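Proteasome chaperone 3 (Saccharomyces cerevisiae, PDB 2Z5B) forms a heterodimer with POC4 that binds proteasome precursors and facilitates formation of the alpha ring during 20S proteasome assembly. Local coordinates at residues 24-29 and 43-48; 49-54 and 142-147; 91-96 and 116-121. All blocks are in the same frame, centred on the assembly; numbering follows the deposited sequence.

Interaction 1 of 3, residues 24-29 and 43-48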
ATOM      1  N   ASN B  24      17.430  -3.666 -17.468  1.00 55.74           N
ATOM      2  CA  ASN B  24      16.783  -2.696 -16.593  1.00 54.56           C
ATOM      3  C   ASN B  24      15.560  -3.270 -15.880  1.00 53.12           C
ATOM      4  O   ASN B  24      14.636  -3.785 -16.512  1.00 53.32           O
ATOM      5  CB  ASN B  24      16.443  -1.411 -17.356  1.00 55.03           C
ATOM      6  CG  ASN B  24      17.594  -0.400 -17.353  1.00 56.77           C
ATOM      7  OD1 ASN B  24      17.368   0.807 -17.475  1.00 58.48           O
ATOM      8  ND2 ASN B  24      18.830  -0.891 -17.208  1.00 57.77           N
ATOM      9  N   LYS B  25      15.596  -3.206 -14.554  1.00 51.21           N
ATOM     10  CA  LYS B  25      14.529  -3.702 -13.696  1.00 49.08           C
ATOM     11  C   LYS B  25      13.333  -2.748 -13.732  1.00 47.12           C
ATOM     12  O   LYS B  25      13.509  -1.535 -13.711  1.00 46.73           O
ATOM     13  CB  LYS B  25      15.063  -3.842 -12.268  1.00 49.55           C
ATOM     14  CG  LYS B  25      16.082  -4.967 -12.074  1.00 50.76           C
ATOM     15  CD  LYS B  25      17.026  -4.689 -10.901  1.00 52.99           C
ATOM     16  CE  LYS B  25      18.423  -4.245 -11.360  1.00 54.22           C
ATOM     17  NZ  LYS B  25      18.480  -2.860 -11.950  1.00 55.03           N
ATOM     18  N   GLU B  26      12.121  -3.295 -13.788  1.00 44.87           N
ATOM     19  CA  GLU B  26      10.915  -2.475 -13.842  1.00 42.76           C
ATOM     20  C   GLU B  26      10.617  -1.877 -12.467  1.00 41.12           C
ATOM     21  O   GLU B  26      10.587  -2.596 -11.463  1.00 41.08           O
ATOM     22  CB  GLU B  26       9.708  -3.293 -14.326  1.00 43.07           C
ATOM     23  CG  GLU B  26       9.817  -3.839 -15.759  1.00 42.89           C
ATOM     24  CD  GLU B  26       8.580  -4.596 -16.189  1.00 43.55           C
ATOM     25  OE1 GLU B  26       7.633  -4.704 -15.375  1.00 44.44           O
ATOM     26  OE2 GLU B  26       8.546  -5.087 -17.344  1.00 44.36           O
ATOM     27  N   LEU B  27      10.413  -0.565 -12.419  1.00 39.09           N
ATOM     28  CA  LEU B  27       9.980   0.086 -11.183  1.00 37.64           C
ATOM     29  C   LEU B  27       8.535   0.504 -11.350  1.00 35.83           C
ATOM     30  O   LEU B  27       8.188   1.193 -12.315  1.00 35.80           O
ATOM     31  CB  LEU B  27      10.855   1.296 -10.813  1.00 37.60           C
ATOM     32  CG  LEU B  27      10.595   1.903  -9.417  1.00 38.80           C
ATOM     33  CD1 LEU B  27      11.218   1.049  -8.323  1.00 40.11           C
ATOM     34  CD2 LEU B  27      11.081   3.351  -9.294  1.00 38.44           C
ATOM     35  N   TYR B  28       7.693   0.060 -10.422  1.00 34.49           N
ATOM     36  CA  TYR B  28       6.261   0.371 -10.459  1.00 32.55           C
ATOM     37  C   TYR B  28       5.806   1.012  -9.162  1.00 31.29           C
ATOM     38  O   TYR B  28       6.011   0.468  -8.071  1.00 30.25           O
ATOM     39  CB  TYR B  28       5.420  -0.871 -10.752  1.00 33.25           C
ATOM     40  CG  TYR B  28       3.932  -0.577 -10.775  1.00 33.45           C
ATOM     41  CD1 TYR B  28       3.349   0.100 -11.852  1.00 33.71           C
ATOM     42  CD2 TYR B  28       3.111  -0.962  -9.709  1.00 33.26           C
ATOM     43  CE1 TYR B  28       1.979   0.383 -11.864  1.00 31.72           C
ATOM     44  CE2 TYR B  28       1.755  -0.685  -9.715  1.00 32.79           C
ATOM     45  CZ  TYR B  28       1.203  -0.007 -10.790  1.00 33.81           C
ATOM     46  OH  TYR B  28      -0.138   0.275 -10.796  1.00 33.99           O
ATOM     47  N   VAL B  29       5.221   2.196  -9.293  1.00 29.36           N
ATOM     48  CA  VAL B  29       4.722   2.919  -8.150  1.00 28.69           C
ATOM     49  C   VAL B  29       3.221   3.058  -8.310  1.00 27.93           C
ATOM     50  O   VAL B  29       2.711   3.275  -9.428  1.00 25.68           O
ATOM     51  CB  VAL B  29       5.422   4.263  -7.996  1.00 29.57           C
ATOM     52  CG1 VAL B  29       4.938   4.968  -6.785  1.00 31.02           C
ATOM     53  CG2 VAL B  29       6.957   4.046  -7.871  1.00 30.76           C
ATOM     54  N   ARG B  43       7.209  -1.174  -6.225  1.00 28.87           N
ATOM     55  CA  ARG B  43       7.553  -2.532  -6.589  1.00 29.68           C
ATOM     56  C   ARG B  43       8.727  -2.611  -7.558  1.00 31.22           C
ATOM     57  O   ARG B  43       8.823  -1.822  -8.492  1.00 31.89           O
ATOM     58  CB  ARG B  43       6.347  -3.225  -7.214  1.00 29.23           C
ATOM     59  CG  ARG B  43       5.184  -3.422  -6.252  1.00 27.55           C
ATOM     60  CD  ARG B  43       4.169  -4.295  -6.921  1.00 27.15           C
ATOM     61  NE  ARG B  43       2.947  -4.472  -6.136  1.00 27.05           N
ATOM     62  CZ  ARG B  43       2.244  -5.596  -6.122  1.00 27.85           C
ATOM     63  NH1 ARG B  43       2.692  -6.663  -6.792  1.00 27.10           N
ATOM     64  NH2 ARG B  43       1.116  -5.673  -5.402  1.00 24.51           N
ATOM     65  N   LEU B  44       9.580  -3.611  -7.349  1.00 32.80           N
ATOM     66  CA  LEU B  44      10.724  -3.870  -8.219  1.00 34.03           C
ATOM     67  C   LEU B  44      10.488  -5.202  -8.887  1.00 34.87           C
ATOM     68  O   LEU B  44      10.417  -6.231  -8.210  1.00 35.46           O
ATOM     69  CB  LEU B  44      12.037  -3.907  -7.423  1.00 33.87           C
ATOM     70  CG  LEU B  44      13.340  -4.120  -8.229  1.00 34.39           C
ATOM     71  CD1 LEU B  44      13.435  -3.148  -9.384  1.00 34.87           C
ATOM     72  CD2 LEU B  44      14.557  -3.997  -7.335  1.00 34.25           C
ATOM     73  N   ASN B  45      10.352  -5.170 -10.211  1.00 35.73           N
ATOM     74  CA  ASN B  45       9.923  -6.337 -10.989  1.00 36.81           C
ATOM     75  C   ASN B  45       8.661  -6.995 -10.398  1.00 36.51           C
ATOM     76  O   ASN B  45       8.550  -8.214 -10.355  1.00 35.48           O
ATOM     77  CB  ASN B  45      11.067  -7.357 -11.141  1.00 37.61           C
ATOM     78  CG  ASN B  45      12.155  -6.896 -12.128  1.00 39.02           C
ATOM     79  OD1 ASN B  45      13.271  -7.417 -12.121  1.00 42.88           O
ATOM     80  ND2 ASN B  45      11.828  -5.937 -12.975  1.00 37.98           N
ATOM     81  N   GLY B  46       7.719  -6.165  -9.944  1.00 36.70           N
ATOM     82  CA  GLY B  46       6.439  -6.651  -9.389  1.00 36.25           C
ATOM     83  C   GLY B  46       6.532  -7.082  -7.935  1.00 36.62           C
ATOM     84  O   GLY B  46       5.511  -7.354  -7.271  1.00 35.45           O
ATOM     85  N   GLU B  47       7.760  -7.155  -7.428  1.00 36.73           N
ATOM     86  CA  GLU B  47       7.979  -7.659  -6.075  1.00 37.29           C
ATOM     87  C   GLU B  47       7.866  -6.572  -5.025  1.00 36.77           C
ATOM     88  O   GLU B  47       8.160  -5.407  -5.280  1.00 36.86           O
ATOM     89  CB  GLU B  47       9.326  -8.391  -5.958  1.00 36.78           C
ATOM     90  CG  GLU B  47       9.416  -9.581  -6.882  1.00 38.16           C
ATOM     91  CD  GLU B  47      10.738 -10.335  -6.781  1.00 40.33           C
ATOM     92  OE1 GLU B  47      11.517 -10.071  -5.834  1.00 43.27           O
ATOM     93  OE2 GLU B  47      10.976 -11.207  -7.658  1.00 45.29           O
ATOM     94  N   MET B  48       7.465  -6.991  -3.830  1.00 36.08           N
ATOM     95  CA  MET B  48       7.178  -6.108  -2.719  1.00 36.37           C
ATOM     96  C   MET B  48       7.213  -6.989  -1.473  1.00 37.04           C
ATOM     97  O   MET B  48       6.454  -7.956  -1.390  1.00 37.40           O
ATOM     98  CB  MET B  48       5.781  -5.515  -2.907  1.00 36.33           C
ATOM     99  CG  MET B  48       5.389  -4.463  -1.932  1.00 36.77           C
ATOM    100  SD  MET B  48       4.075  -3.488  -2.661  1.00 34.01           S
ATOM    101  CE  MET B  48       2.610  -4.439  -2.255  1.00 32.86           C
TER
HETATM  102  O   HOH W   1       7.680  -3.535 -10.715  1.00 33.23           O
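The ring of Tyr28 and the long chain of Arg43 lie on the same face of an antiparallel strand pair, Arg43 CD coming obliquely to the ring. Arg43 NH1 donates to Gly46 O (2.9 Å), the acceptor lying 26° out of the guanidinium plane; Arg43 NE bonds Gln41, and Arg43 NH1 also reaches Pro40 O of the Protein YPL144W chain. Extended from CG to NE, the arginine carries the guanidinium out over the turn to these acceptors. In the backbone, Tyr28 and Arg43 form a hydrogen-bonded pair, with Arg43 N to Tyr28 O at 2.7 Å and nearly straight. Asn45 N continues the pattern to Glu26 O (2.9 Å). Strands 26-33 and 38-44 form a beta hairpin, and a type I' turn from Leu44 to Glu47 follows its second strand; the positive phi angles suit Asn45 and Gly46, the latter above all. A water that accepts from Gly46 N (2.7 Å) and donates to Glu26 O bridges turn and strand. On the other face, chi1 -178° and chi2 51° of Leu44 together put its CD1 against Lys25 CB (3.4 Å), tighter than usual contact. Leu27, beside Leu44, packs on Phe168 and Cys172 of helix 162-176. Strand 26-33 is flanked on its far edge by strand 3-9, whose Glu5 bonds the Tyr28 hydroxyl, while the YPL144W chain packs on the Tyr28 and Arg43 face.

Interaction 2 of 3, residues 49-54 and 142-147; sequences DSTYEV and LISMSS
Asp49 and Ser50 both turn their backbone N-H groups to a single acceptor, Met145 O, making a classic beta bulge where strand 50-54 begins. Ser50 N lies nearly in line with the carbonyl (2.9 Å), whereas Asp49 N, at 3.0 Å, comes from 48° above its plane. The Asp49 side chain secures the irregular end. With CG set between backbone N and carbonyl carbon (chi1 66°), the carboxylate curls over to Ser147: Asp49 OD2 takes the Ser147 hydroxyl on its syn lone pair (Ser147 OG to Asp49 OD2, 2.6 Å), and Asp49 OD1 accepts Ser147 N (2.9 Å). Ser50 OG donates to the same Asp49 OD1 (2.7 Å) from the opposite face of the carboxylate. Replaced by an alanine, Asp49 would probably leave Ser147 N and the hydroxyls of Ser50 and Ser147 without the carboxylate that accepts from all three, so that the chain after Met145 could drift from the bulge. Beyond it the strands run antiparallel at 161°, joining the centre of the six-stranded mixed sheet to its strand 50-56. Small side chains suit the close Thr51-Ser144 pair, whose hydroxyls, OG1 and OG, share a hydrogen bond of 2.8 Å; Ser144 OG also bonds Tyr62 of the Protein YPL144W chain, which packs on this face. The face carrying Tyr52, Ile143 and Met145 is largely apolar. There Val54 CG2 meets Ile143 CD1 at 4.0 Å, both branched residues being apt for strands, and Met145 CG stands at the edge of the Tyr52 ring, in turn packed on Val109 of helix 109-124.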
ATOM      1  N   ASP B  49       8.076  -6.658  -0.513  1.00 37.28           N
ATOM      2  CA  ASP B  49       8.356  -7.578   0.605  1.00 37.75           C
ATOM      3  C   ASP B  49       8.437  -6.897   1.974  1.00 37.28           C
ATOM      4  O   ASP B  49       8.601  -7.561   2.997  1.00 37.14           O
ATOM      5  CB  ASP B  49       9.664  -8.349   0.328  1.00 38.55           C
ATOM      6  CG  ASP B  49      10.900  -7.442   0.312  1.00 40.47           C
ATOM      7  OD1 ASP B  49      10.788  -6.241   0.634  1.00 42.11           O
ATOM      8  OD2 ASP B  49      12.000  -7.936  -0.028  1.00 44.76           O
ATOM      9  N   SER B  50       8.334  -5.574   1.993  1.00 36.32           N
ATOM     10  CA  SER B  50       8.424  -4.814   3.238  1.00 36.39           C
ATOM     11  C   SER B  50       7.289  -3.813   3.343  1.00 35.21           C
ATOM     12  O   SER B  50       6.719  -3.415   2.328  1.00 35.97           O
ATOM     13  CB  SER B  50       9.774  -4.085   3.316  1.00 36.68           C
ATOM     14  OG  SER B  50      10.850  -4.957   2.972  1.00 39.58           O
ATOM     15  N   THR B  51       6.939  -3.420   4.559  1.00 33.68           N
ATOM     16  CA  THR B  51       5.929  -2.381   4.772  1.00 33.04           C
ATOM     17  C   THR B  51       6.301  -1.557   5.993  1.00 32.76           C
ATOM     18  O   THR B  51       6.668  -2.112   7.039  1.00 32.70           O
ATOM     19  CB  THR B  51       4.493  -2.956   4.924  1.00 32.29           C
ATOM     20  OG1 THR B  51       4.085  -3.583   3.702  1.00 33.71           O
ATOM     21  CG2 THR B  51       3.488  -1.860   5.268  1.00 32.61           C
ATOM     22  N   TYR B  52       6.188  -0.240   5.853  1.00 32.60           N
ATOM     23  CA  TYR B  52       6.514   0.704   6.910  1.00 33.18           C
ATOM     24  C   TYR B  52       5.409   1.714   7.085  1.00 33.96           C
ATOM     25  O   TYR B  52       4.788   2.145   6.111  1.00 33.58           O
ATOM     26  CB  TYR B  52       7.833   1.435   6.602  1.00 33.71           C
ATOM     27  CG  TYR B  52       8.960   0.480   6.300  1.00 33.92           C
ATOM     28  CD1 TYR B  52       9.697  -0.120   7.327  1.00 34.40           C
ATOM     29  CD2 TYR B  52       9.256   0.131   4.984  1.00 35.17           C
ATOM     30  CE1 TYR B  52      10.718  -1.038   7.036  1.00 33.62           C
ATOM     31  CE2 TYR B  52      10.270  -0.762   4.688  1.00 35.01           C
ATOM     32  CZ  TYR B  52      10.999  -1.337   5.711  1.00 34.21           C
ATOM     33  OH  TYR B  52      11.999  -2.226   5.373  1.00 35.44           O
ATOM     34  N   GLU B  53       5.163   2.080   8.334  1.00 34.60           N
ATOM     35  CA  GLU B  53       4.257   3.160   8.645  1.00 37.06           C
ATOM     36  C   GLU B  53       5.078   4.381   9.046  1.00 37.94           C
ATOM     37  O   GLU B  53       5.904   4.318   9.969  1.00 37.58           O
ATOM     38  CB  GLU B  53       3.268   2.740   9.744  1.00 36.67           C
ATOM     39  CG  GLU B  53       2.174   3.760  10.007  1.00 38.74           C
ATOM     40  CD  GLU B  53       1.052   3.235  10.884  1.00 39.62           C
ATOM     41  OE1 GLU B  53       1.310   2.454  11.833  1.00 42.17           O
ATOM     42  OE2 GLU B  53      -0.108   3.617  10.624  1.00 44.17           O
ATOM     43  N   VAL B  54       4.866   5.474   8.313  1.00 38.82           N
ATOM     44  CA  VAL B  54       5.537   6.744   8.562  1.00 40.16           C
ATOM     45  C   VAL B  54       4.504   7.755   9.076  1.00 41.27           C
ATOM     46  O   VAL B  54       3.549   8.098   8.369  1.00 40.42           O
ATOM     47  CB  VAL B  54       6.259   7.263   7.279  1.00 40.00           C
ATOM     48  CG1 VAL B  54       7.335   8.304   7.636  1.00 40.22           C
ATOM     49  CG2 VAL B  54       6.888   6.103   6.508  1.00 40.48           C
ATOM     50  N   LEU B 142       1.573   4.833   4.687  1.00 34.65           N
ATOM     51  CA  LEU B 142       1.903   3.418   4.713  1.00 33.50           C
ATOM     52  C   LEU B 142       2.618   3.083   3.405  1.00 32.31           C
ATOM     53  O   LEU B 142       2.086   3.349   2.315  1.00 31.02           O
ATOM     54  CB  LEU B 142       0.593   2.625   4.884  1.00 33.67           C
ATOM     55  CG  LEU B 142       0.449   1.264   5.568  1.00 35.80           C
ATOM     56  CD1 LEU B 142       1.319   1.096   6.785  1.00 35.09           C
ATOM     57  CD2 LEU B 142      -1.022   1.050   5.946  1.00 34.22           C
ATOM     58  N   ILE B 143       3.844   2.565   3.506  1.00 30.79           N
ATOM     59  CA  ILE B 143       4.664   2.276   2.321  1.00 30.22           C
ATOM     60  C   ILE B 143       4.983   0.798   2.243  1.00 29.70           C
ATOM     61  O   ILE B 143       5.629   0.245   3.131  1.00 29.75           O
ATOM     62  CB  ILE B 143       6.002   3.104   2.256  1.00 29.85           C
ATOM     63  CG1 ILE B 143       5.711   4.605   2.373  1.00 30.53           C
ATOM     64  CG2 ILE B 143       6.754   2.797   0.942  1.00 30.24           C
ATOM     65  CD1 ILE B 143       6.957   5.510   2.588  1.00 31.44           C
ATOM     66  N   SER B 144       4.521   0.155   1.183  1.00 29.81           N
ATOM     67  CA  SER B 144       4.908  -1.219   0.907  1.00 30.09           C
ATOM     68  C   SER B 144       5.877  -1.195  -0.259  1.00 31.26           C
ATOM     69  O   SER B 144       5.580  -0.610  -1.303  1.00 30.33           O
ATOM     70  CB  SER B 144       3.690  -2.085   0.583  1.00 30.11           C
ATOM     71  OG  SER B 144       2.817  -2.190   1.695  1.00 29.23           O
ATOM     72  N   MET B 145       7.033  -1.821  -0.090  1.00 32.18           N
ATOM     73  CA  MET B 145       8.060  -1.755  -1.121  1.00 35.79           C
ATOM     74  C   MET B 145       8.961  -2.985  -1.188  1.00 35.44           C
ATOM     75  O   MET B 145       8.967  -3.799  -0.267  1.00 34.95           O
ATOM     76  CB  MET B 145       8.895  -0.468  -0.958  1.00 34.85           C
ATOM     77  CG  MET B 145       9.633  -0.310   0.378  1.00 37.80           C
ATOM     78  SD  MET B 145      10.449   1.323   0.491  1.00 40.75           S
ATOM     79  CE  MET B 145      10.845   1.611  -1.213  1.00 41.11           C
ATOM     80  N   SER B 146       9.701  -3.107  -2.288  1.00 36.31           N
ATOM     81  CA  SER B 146      10.760  -4.116  -2.415  1.00 37.84           C
ATOM     82  C   SER B 146      12.033  -3.606  -1.744  1.00 38.79           C
ATOM     83  O   SER B 146      12.562  -2.561  -2.129  1.00 38.63           O
ATOM     84  CB  SER B 146      11.047  -4.403  -3.888  1.00 38.01           C
ATOM     85  OG  SER B 146      12.260  -5.134  -4.057  1.00 40.62           O
ATOM     86  N   SER B 147      12.525  -4.353  -0.753  1.00 40.24           N
ATOM     87  CA  SER B 147      13.803  -4.062  -0.104  1.00 41.67           C
ATOM     88  C   SER B 147      14.990  -4.146  -1.078  1.00 42.96           C
ATOM     89  O   SER B 147      16.074  -3.625  -0.802  1.00 43.30           O
ATOM     90  CB  SER B 147      14.029  -5.040   1.053  1.00 42.11           C
ATOM     91  OG  SER B 147      14.041  -6.374   0.575  1.00 41.48           O
TER

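Interaction 3 of 3, residues 91-96 and 116-121; sequences HLSDYQ and IAELYR
Glu118 OE1, which lies 3.4 Å from Ser93 OG, is held in a salt bridge by Arg122, one turn further along the same helix. The glutamate reaches this place because the bend at chi2 (-62°) turns the carboxylate off the helix toward Ser93. Ser93, a short residue, lets the loop before strand 95-99 come down close to the carboxylate, its CB standing 3.5 Å from Glu118 OE1. The firmer part of the contact is apolar. Tyr95 directs its ring across to the helix, and Ala117 CB sits over one face of it, 4.0 Å from the ring centroid and only 19° off the normal, a CH-pi contact. Ala117 CB is offset toward the rim, 3.8 Å from Tyr95 CE2. The small methyl of alanine suits this close approach of the ring. The same ring packs on Val54 of the neighbouring strand, so Tyr95 fills the angle between sheet and helix 109-124. Ala117 and Arg121 lie on the side of the helix turned to the ring, and the backbone bond from Arg121 N to Ala117 O (3.0 Å) belongs to that turn. Both Glu118 OE2 and Arg121 CD are modelled too close to the Tyr95 hydroxyl, so the exact placing of these ends is doubtful. What can be relied on is a methyl over a tyrosine ring, bordered by a carboxylate whose negative charge is probably balanced largely by Arg122.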
ATOM      1  N   HIS B  91      10.432  24.122  10.376  1.00 54.47           N
ATOM      2  CA  HIS B  91      11.065  23.248   9.373  1.00 53.66           C
ATOM      3  C   HIS B  91      11.715  22.008   9.982  1.00 53.52           C
ATOM      4  O   HIS B  91      12.368  21.209   9.293  1.00 53.58           O
ATOM      5  CB  HIS B  91      12.078  24.030   8.542  1.00 53.66           C
ATOM      6  CG  HIS B  91      11.470  25.123   7.724  1.00 52.85           C
ATOM      7  ND1 HIS B  91      11.148  24.963   6.394  1.00 52.22           N
ATOM      8  CD2 HIS B  91      11.128  26.392   8.044  1.00 52.72           C
ATOM      9  CE1 HIS B  91      10.639  26.088   5.929  1.00 52.43           C
ATOM     10  NE2 HIS B  91      10.613  26.971   6.910  1.00 52.82           N
ATOM     11  N   LEU B  92      11.556  21.878  11.289  1.00 53.06           N
ATOM     12  CA  LEU B  92      11.845  20.652  11.991  1.00 52.62           C
ATOM     13  C   LEU B  92      10.697  19.727  11.595  1.00 52.40           C
ATOM     14  O   LEU B  92       9.539  19.978  11.941  1.00 52.30           O
ATOM     15  CB  LEU B  92      11.832  20.932  13.499  1.00 52.93           C
ATOM     16  CG  LEU B  92      12.937  20.478  14.459  1.00 53.12           C
ATOM     17  CD1 LEU B  92      12.703  19.055  14.954  1.00 54.33           C
ATOM     18  CD2 LEU B  92      14.338  20.647  13.867  1.00 52.43           C
ATOM     19  N   SER B  93      11.020  18.694  10.822  1.00 51.75           N
ATOM     20  CA  SER B  93      10.038  17.742  10.335  1.00 51.47           C
ATOM     21  C   SER B  93      10.480  16.321  10.666  1.00 50.54           C
ATOM     22  O   SER B  93      11.095  15.651   9.832  1.00 50.53           O
ATOM     23  CB  SER B  93       9.885  17.876   8.820  1.00 51.96           C
ATOM     24  OG  SER B  93      10.972  17.237   8.163  1.00 52.79           O
ATOM     25  N   ASP B  94      10.166  15.866  11.875  1.00 49.08           N
ATOM     26  CA  ASP B  94      10.532  14.521  12.291  1.00 48.00           C
ATOM     27  C   ASP B  94       9.378  13.540  12.192  1.00 47.32           C
ATOM     28  O   ASP B  94       8.223  13.908  12.402  1.00 47.26           O
ATOM     29  CB  ASP B  94      11.103  14.534  13.702  1.00 48.00           C
ATOM     30  CG  ASP B  94      12.499  15.119  13.750  1.00 48.54           C
ATOM     31  OD1 ASP B  94      13.336  14.750  12.892  1.00 45.90           O
ATOM     32  OD2 ASP B  94      12.746  15.957  14.639  1.00 50.90           O
ATOM     33  N   TYR B  95       9.712  12.295  11.865  1.00 46.24           N
ATOM     34  CA  TYR B  95       8.735  11.231  11.718  1.00 45.55           C
ATOM     35  C   TYR B  95       9.123  10.004  12.529  1.00 45.25           C
ATOM     36  O   TYR B  95      10.290   9.813  12.902  1.00 44.95           O
ATOM     37  CB  TYR B  95       8.562  10.836  10.239  1.00 45.55           C
ATOM     38  CG  TYR B  95       8.066  11.958   9.360  1.00 45.09           C
ATOM     39  CD1 TYR B  95       8.950  12.914   8.859  1.00 44.63           C
ATOM     40  CD2 TYR B  95       6.718  12.072   9.037  1.00 45.69           C
ATOM     41  CE1 TYR B  95       8.511  13.951   8.069  1.00 44.66           C
ATOM     42  CE2 TYR B  95       6.266  13.104   8.233  1.00 46.45           C
ATOM     43  CZ  TYR B  95       7.178  14.042   7.757  1.00 45.56           C
ATOM     44  OH  TYR B  95       6.753  15.070   6.966  1.00 46.17           O
ATOM     45  N   GLN B  96       8.115   9.191  12.810  1.00 44.71           N
ATOM     46  CA  GLN B  96       8.284   7.877  13.390  1.00 44.49           C
ATOM     47  C   GLN B  96       8.111   6.876  12.243  1.00 43.46           C
ATOM     48  O   GLN B  96       7.078   6.878  11.563  1.00 42.60           O
ATOM     49  CB  GLN B  96       7.214   7.669  14.473  1.00 44.82           C
ATOM     50  CG  GLN B  96       7.284   6.348  15.233  1.00 46.24           C
ATOM     51  CD  GLN B  96       6.100   6.142  16.172  1.00 46.75           C
ATOM     52  OE1 GLN B  96       6.249   6.207  17.394  1.00 51.19           O
ATOM     53  NE2 GLN B  96       4.921   5.891  15.604  1.00 48.42           N
ATOM     54  N   ILE B 116      10.227  10.437   1.330  1.00 36.92           N
ATOM     55  CA  ILE B 116       8.937  10.213   0.651  1.00 35.90           C
ATOM     56  C   ILE B 116       7.835  10.967   1.387  1.00 36.10           C
ATOM     57  O   ILE B 116       7.054  11.692   0.770  1.00 36.15           O
ATOM     58  CB  ILE B 116       8.628   8.700   0.494  1.00 36.01           C
ATOM     59  CG1 ILE B 116       9.652   8.072  -0.448  1.00 35.51           C
ATOM     60  CG2 ILE B 116       7.200   8.474  -0.047  1.00 33.89           C
ATOM     61  CD1 ILE B 116       9.581   6.568  -0.562  1.00 36.94           C
ATOM     62  N   ALA B 117       7.802  10.841   2.716  1.00 36.22           N
ATOM     63  CA  ALA B 117       6.827  11.559   3.535  1.00 36.43           C
ATOM     64  C   ALA B 117       6.874  13.070   3.316  1.00 36.94           C
ATOM     65  O   ALA B 117       5.842  13.708   3.137  1.00 36.53           O
ATOM     66  CB  ALA B 117       7.027  11.236   5.008  1.00 36.59           C
ATOM     67  N   GLU B 118       8.078  13.640   3.340  1.00 37.99           N
ATOM     68  CA  GLU B 118       8.237  15.077   3.141  1.00 38.88           C
ATOM     69  C   GLU B 118       7.807  15.520   1.739  1.00 38.30           C
ATOM     70  O   GLU B 118       7.225  16.587   1.572  1.00 39.21           O
ATOM     71  CB  GLU B 118       9.670  15.516   3.473  1.00 39.22           C
ATOM     72  CG  GLU B 118       9.875  15.752   4.980  1.00 41.71           C
ATOM     73  CD  GLU B 118       8.984  16.866   5.523  1.00 43.46           C
ATOM     74  OE1 GLU B 118       9.316  18.051   5.345  1.00 47.05           O
ATOM     75  OE2 GLU B 118       7.943  16.573   6.132  1.00 45.28           O
ATOM     76  N   LEU B 119       8.074  14.683   0.744  1.00 38.29           N
ATOM     77  CA  LEU B 119       7.631  14.955  -0.626  1.00 38.24           C
ATOM     78  C   LEU B 119       6.108  15.110  -0.650  1.00 38.36           C
ATOM     79  O   LEU B 119       5.563  16.086  -1.187  1.00 37.98           O
ATOM     80  CB  LEU B 119       8.100  13.833  -1.576  1.00 37.95           C
ATOM     81  CG  LEU B 119       7.817  14.006  -3.075  1.00 38.10           C
ATOM     82  CD1 LEU B 119       8.643  15.140  -3.675  1.00 39.09           C
ATOM     83  CD2 LEU B 119       8.071  12.711  -3.823  1.00 38.12           C
ATOM     84  N   TYR B 120       5.423  14.150  -0.039  1.00 39.22           N
ATOM     85  CA  TYR B 120       3.965  14.205   0.063  1.00 39.69           C
ATOM     86  C   TYR B 120       3.455  15.470   0.758  1.00 41.03           C
ATOM     87  O   TYR B 120       2.574  16.145   0.234  1.00 41.14           O
ATOM     88  CB  TYR B 120       3.423  12.934   0.719  1.00 38.66           C
ATOM     89  CG  TYR B 120       3.114  11.870  -0.297  1.00 36.99           C
ATOM     90  CD1 TYR B 120       1.910  11.893  -1.013  1.00 35.98           C
ATOM     91  CD2 TYR B 120       4.032  10.869  -0.580  1.00 34.72           C
ATOM     92  CE1 TYR B 120       1.622  10.921  -1.977  1.00 35.97           C
ATOM     93  CE2 TYR B 120       3.757   9.895  -1.538  1.00 35.58           C
ATOM     94  CZ  TYR B 120       2.556   9.925  -2.223  1.00 35.17           C
ATOM     95  OH  TYR B 120       2.306   8.961  -3.156  1.00 35.64           O
ATOM     96  N   ARG B 121       4.047  15.806   1.905  1.00 43.02           N
ATOM     97  CA  ARG B 121       3.635  16.981   2.696  1.00 45.11           C
ATOM     98  C   ARG B 121       3.873  18.334   2.024  1.00 45.83           C
ATOM     99  O   ARG B 121       2.982  19.182   1.996  1.00 46.23           O
ATOM    100  CB  ARG B 121       4.298  16.977   4.073  1.00 45.36           C
ATOM    101  CG  ARG B 121       4.035  15.710   4.862  1.00 48.59           C
ATOM    102  CD  ARG B 121       4.156  15.922   6.349  1.00 52.21           C
ATOM    103  NE  ARG B 121       3.027  16.663   6.905  1.00 55.02           N
ATOM    104  CZ  ARG B 121       2.848  16.875   8.204  1.00 56.95           C
ATOM    105  NH1 ARG B 121       3.721  16.396   9.088  1.00 57.02           N
ATOM    106  NH2 ARG B 121       1.791  17.561   8.622  1.00 58.36           N
TER

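In the fold
The three contacts follow one sheet from near one edge to the other. Interactions 1 and 2, with centres 13 Å apart, meet directly where Met48 SD lies 3.5 Å from Ser144 O; the chain leaves the turn of the first straight into strand 50-56 of the second. Interactions 2 and 3, 16 Å apart between centres, meet at Val54, whose CG1 lies 3.8 Å from Tyr95 CB and 3.9 Å from Ala117 CB. Interactions 1 and 3 stand on opposite sides of the chain's centre, about 24 Å apart between centres, and do not touch. The Protein YPL144W chain contacts interactions 1 and 2, segment 142-147 included, but not interaction 3.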